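Local coordinates for SnoaL-like domain-containing protein (Burkholderia thailandensis E264, PDB 3H3H) that is of unknown function but carries a SnoaL-like domain of the NTF2 clan, whose curved sheet and helices commonly enclose a ligand-binding pocket, at residues Gly85-Tyr93 against Ala101-Pro109. Residues are numbered along the deposited sequence; the frame is centred on the assembly and turned at random.
Sequences GVDSVAIHY and ALEVFHFGP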
loop_
_atom_site.group_PDB
_atom_site.type_symbol
_atom_site.label_atom_id
_atom_site.label_comp_id
_atom_site.label_asym_id
_atom_site.label_seq_id
_atom_site.Cartn_x
_atom_site.Cartn_y
_atom_site.Cartn_z
ATOM N N GLY B 85 -7.704 4.134 -1.397
ATOM C CA GLY B 85 -7.062 5.059 -2.307
ATOM C C GLY B 85 -7.913 5.355 -3.525
ATOM O O GLY B 85 -9.122 5.475 -3.442
ATOM N N VAL B 86 -7.285 5.577 -4.668
ATOM C CA VAL B 86 -8.073 5.931 -5.866
ATOM C C VAL B 86 -8.720 4.698 -6.452
ATOM O O VAL B 86 -9.948 4.569 -6.549
ATOM C CB VAL B 86 -7.153 6.637 -6.885
ATOM C CG1 VAL B 86 -7.858 6.882 -8.266
ATOM C CG2 VAL B 86 -6.663 7.926 -6.273
ATOM N N ASP B 87 -7.873 3.746 -6.811
ATOM C CA ASP B 87 -8.368 2.497 -7.388
ATOM C C ASP B 87 -7.869 1.331 -6.557
ATOM O O ASP B 87 -7.967 0.164 -6.989
ATOM C CB ASP B 87 -7.899 2.347 -8.831
ATOM C CG ASP B 87 -6.401 2.016 -8.966
ATOM O OD1 ASP B 87 -5.625 1.990 -7.974
ATOM O OD2 ASP B 87 -6.006 1.756 -10.120
ATOM N N SER B 88 -7.444 1.623 -5.328
ATOM C CA SER B 88 -6.852 0.595 -4.488
ATOM C C SER B 88 -7.379 0.638 -3.055
ATOM O O SER B 88 -7.925 1.688 -2.592
ATOM C CB SER B 88 -5.347 0.703 -4.494
ATOM O OG SER B 88 -4.868 1.981 -4.109
ATOM N N VAL B 89 -7.256 -0.514 -2.408
ATOM C CA VAL B 89 -7.563 -0.692 -0.997
ATOM C C VAL B 89 -6.294 -1.231 -0.376
ATOM O O VAL B 89 -5.617 -2.069 -0.963
ATOM C CB VAL B 89 -8.728 -1.669 -0.811
ATOM C CG1 VAL B 89 -8.936 -2.064 0.621
ATOM C CG2 VAL B 89 -10.034 -1.007 -1.340
ATOM N N ALA B 90 -5.976 -0.778 0.817
ATOM C CA ALA B 90 -4.825 -1.301 1.555
ATOM C C ALA B 90 -5.348 -1.967 2.778
ATOM O O ALA B 90 -6.088 -1.339 3.548
ATOM C CB ALA B 90 -3.880 -0.162 1.990
ATOM N N ILE B 91 -5.036 -3.245 2.934
ATOM C CA ILE B 91 -5.435 -3.988 4.110
ATOM C C ILE B 91 -4.213 -4.168 4.980
ATOM O O ILE B 91 -3.246 -4.767 4.563
ATOM C CB ILE B 91 -6.039 -5.363 3.778
ATOM C CG1 ILE B 91 -7.265 -5.206 2.834
ATOM C CG2 ILE B 91 -6.470 -6.120 5.100
ATOM C CD1 ILE B 91 -7.963 -6.584 2.508
ATOM N N HIS B 92 -4.317 -3.712 6.228
ATOM C CA HIS B 92 -3.246 -3.825 7.205
ATOM C C HIS B 92 -3.717 -4.931 8.120
ATOM O O HIS B 92 -4.829 -4.896 8.652
ATOM C CB HIS B 92 -3.078 -2.468 7.886
ATOM C CG HIS B 92 -2.045 -2.430 8.953
ATOM N ND1 HIS B 92 -0.802 -3.008 8.811
ATOM C CD2 HIS B 92 -2.070 -1.856 10.178
ATOM C CE1 HIS B 92 -0.105 -2.800 9.919
ATOM N NE2 HIS B 92 -0.835 -2.074 10.750
ATOM N N TYR B 93 -2.861 -5.919 8.300
ATOM C CA TYR B 93 -3.244 -7.071 9.086
ATOM C C TYR B 93 -2.035 -7.735 9.668
ATOM O O TYR B 93 -0.895 -7.379 9.349
ATOM C CB TYR B 93 -4.014 -8.055 8.204
ATOM C CG TYR B 93 -3.236 -8.703 7.081
ATOM C CD1 TYR B 93 -3.112 -8.105 5.851
ATOM C CD2 TYR B 93 -2.699 -9.995 7.212
ATOM C CE1 TYR B 93 -2.462 -8.741 4.836
ATOM C CE2 TYR B 93 -2.055 -10.614 6.195
ATOM C CZ TYR B 93 -1.951 -10.008 4.992
ATOM O OH TYR B 93 -1.293 -10.659 3.953
ATOM N N ALA B 101 1.621 -6.930 8.306
ATOM C CA ALA B 101 1.424 -6.932 6.886
ATOM C C ALA B 101 0.587 -5.776 6.427
ATOM O O ALA B 101 -0.290 -5.261 7.103
ATOM C CB ALA B 101 0.707 -8.243 6.447
ATOM N N LEU B 102 0.842 -5.406 5.190
ATOM C CA LEU B 102 0.119 -4.332 4.534
ATOM C C LEU B 102 0.093 -4.674 3.046
ATOM O O LEU B 102 1.093 -4.654 2.323
ATOM C CB LEU B 102 0.776 -2.988 4.755
ATOM C CG LEU B 102 0.092 -1.750 4.201
ATOM C CD1 LEU B 102 -0.155 -1.690 2.689
ATOM C CD2 LEU B 102 -1.292 -1.570 4.910
ATOM N N GLU B 103 -1.107 -5.059 2.580
ATOM C CA GLU B 103 -1.308 -5.525 1.244
ATOM C C GLU B 103 -2.150 -4.522 0.508
ATOM O O GLU B 103 -3.222 -4.152 0.958
ATOM C CB GLU B 103 -1.951 -6.938 1.283
ATOM C CG GLU B 103 -1.691 -7.794 0.103
ATOM C CD GLU B 103 -1.498 -9.252 0.486
ATOM O OE1 GLU B 103 -1.957 -10.125 -0.266
ATOM O OE2 GLU B 103 -0.995 -9.559 1.588
ATOM N N VAL B 104 -1.675 -4.112 -0.664
ATOM C CA VAL B 104 -2.352 -3.131 -1.468
ATOM C C VAL B 104 -2.987 -3.869 -2.644
ATOM O O VAL B 104 -2.299 -4.651 -3.358
ATOM C CB VAL B 104 -1.382 -2.106 -1.996
ATOM C CG1 VAL B 104 -2.132 -1.118 -2.863
ATOM C CG2 VAL B 104 -0.693 -1.339 -0.798
ATOM N N PHE B 105 -4.280 -3.576 -2.864
ATOM C CA PHE B 105 -5.030 -4.217 -3.912
ATOM C C PHE B 105 -5.571 -3.199 -4.862
ATOM O O PHE B 105 -6.328 -2.290 -4.473
ATOM C CB PHE B 105 -6.214 -4.955 -3.319
ATOM C CG PHE B 105 -5.857 -5.940 -2.233
ATOM C CD1 PHE B 105 -5.743 -5.554 -0.895
ATOM C CD2 PHE B 105 -5.681 -7.283 -2.525
ATOM C CE1 PHE B 105 -5.420 -6.463 0.068
ATOM C CE2 PHE B 105 -5.360 -8.212 -1.532
ATOM C CZ PHE B 105 -5.228 -7.814 -0.241
ATOM N N HIS B 106 -5.196 -3.318 -6.120
ATOM C CA HIS B 106 -5.695 -2.472 -7.164
ATOM C C HIS B 106 -6.806 -3.178 -7.887
ATOM O O HIS B 106 -6.713 -4.364 -8.196
ATOM C CB HIS B 106 -4.634 -2.143 -8.161
ATOM C CG HIS B 106 -3.538 -1.323 -7.593
ATOM N ND1 HIS B 106 -3.521 0.057 -7.664
ATOM C CD2 HIS B 106 -2.439 -1.694 -6.889
ATOM C CE1 HIS B 106 -2.441 0.498 -7.044
ATOM N NE2 HIS B 106 -1.759 -0.537 -6.576
ATOM N N PHE B 107 -7.873 -2.431 -8.150
ATOM C CA PHE B 107 -9.072 -3.043 -8.742
ATOM C C PHE B 107 -9.269 -2.640 -10.180
ATOM O O PHE B 107 -8.912 -1.530 -10.558
ATOM C CB PHE B 107 -10.322 -2.670 -7.973
ATOM C CG PHE B 107 -10.352 -3.273 -6.626
ATOM C CD1 PHE B 107 -9.621 -2.688 -5.570
ATOM C CD2 PHE B 107 -10.963 -4.494 -6.438
ATOM C CE1 PHE B 107 -9.598 -3.320 -4.330
ATOM C CE2 PHE B 107 -10.925 -5.113 -5.201
ATOM C CZ PHE B 107 -10.242 -4.530 -4.186
ATOM N N GLY B 108 -9.927 -3.523 -10.925
ATOM C CA GLY B 108 -10.181 -3.310 -12.323
ATOM C C GLY B 108 -11.615 -2.927 -12.532
ATOM O O GLY B 108 -12.325 -2.676 -11.562
ATOM N N PRO B 109 -12.036 -2.879 -13.813
ATOM C CA PRO B 109 -13.379 -2.498 -14.192
ATOM C C PRO B 109 -14.425 -3.338 -13.512
ATOM O O PRO B 109 -15.452 -2.795 -13.121
ATOM C CB PRO B 109 -13.412 -2.750 -15.716
ATOM C CG PRO B 109 -12.020 -2.671 -16.145
ATOM C CD PRO B 109 -11.188 -3.164 -14.987
HETATM O O HOH W 1 -6.432 -0.570 -11.136
#
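Val89 and Phe105 exchange a reciprocal pair of backbone hydrogen bonds, as do Ile91 with Glu103 and Tyr93 with Ala101, while Phe107 N closes the series on Asp87 O at 2.8 Å. Ala101 O takes a second donor, His92 ND1, at 2.9 Å; this imidazole and Tyr93 N approach from opposite faces of the carbonyl plane. Side chains add two further polar links. Tyr93 OH donates to Glu103 OE2 over 2.6 Å, meeting the carboxylate on its syn side, and Glu103 also adjoins an unidentified bound ligand. His106 ND1 donates a hydrogen bond to Asp87 OD1 (2.9 Å), on the syn side but 30° out of the carboxylate plane; a water bridges Asp87 OD2 to Phe107 O. The two strands form an antiparallel β-hairpin within the curved sheet of the NTF2-like fold, its two faces serving different neighbours. Ala90, Leu102 and Val104 pack against the second subunit, and Ser88 OG is hydrogen-bonded to His119 NE2 of that subunit. Facing helix 7-22, Ile91 CD1 lies 3.5 Å from Phe105 CE1, and Val89 CG2 touches Phe107 CE1. CH-π contacts complete the packing: with CG set between the backbone N and the carbonyl carbon (chi1 66°), the Tyr93 ring folds back over Ala101, whose CB sits 3.5 Å from the ring centroid, and Ser88 CB lies over one face of His106.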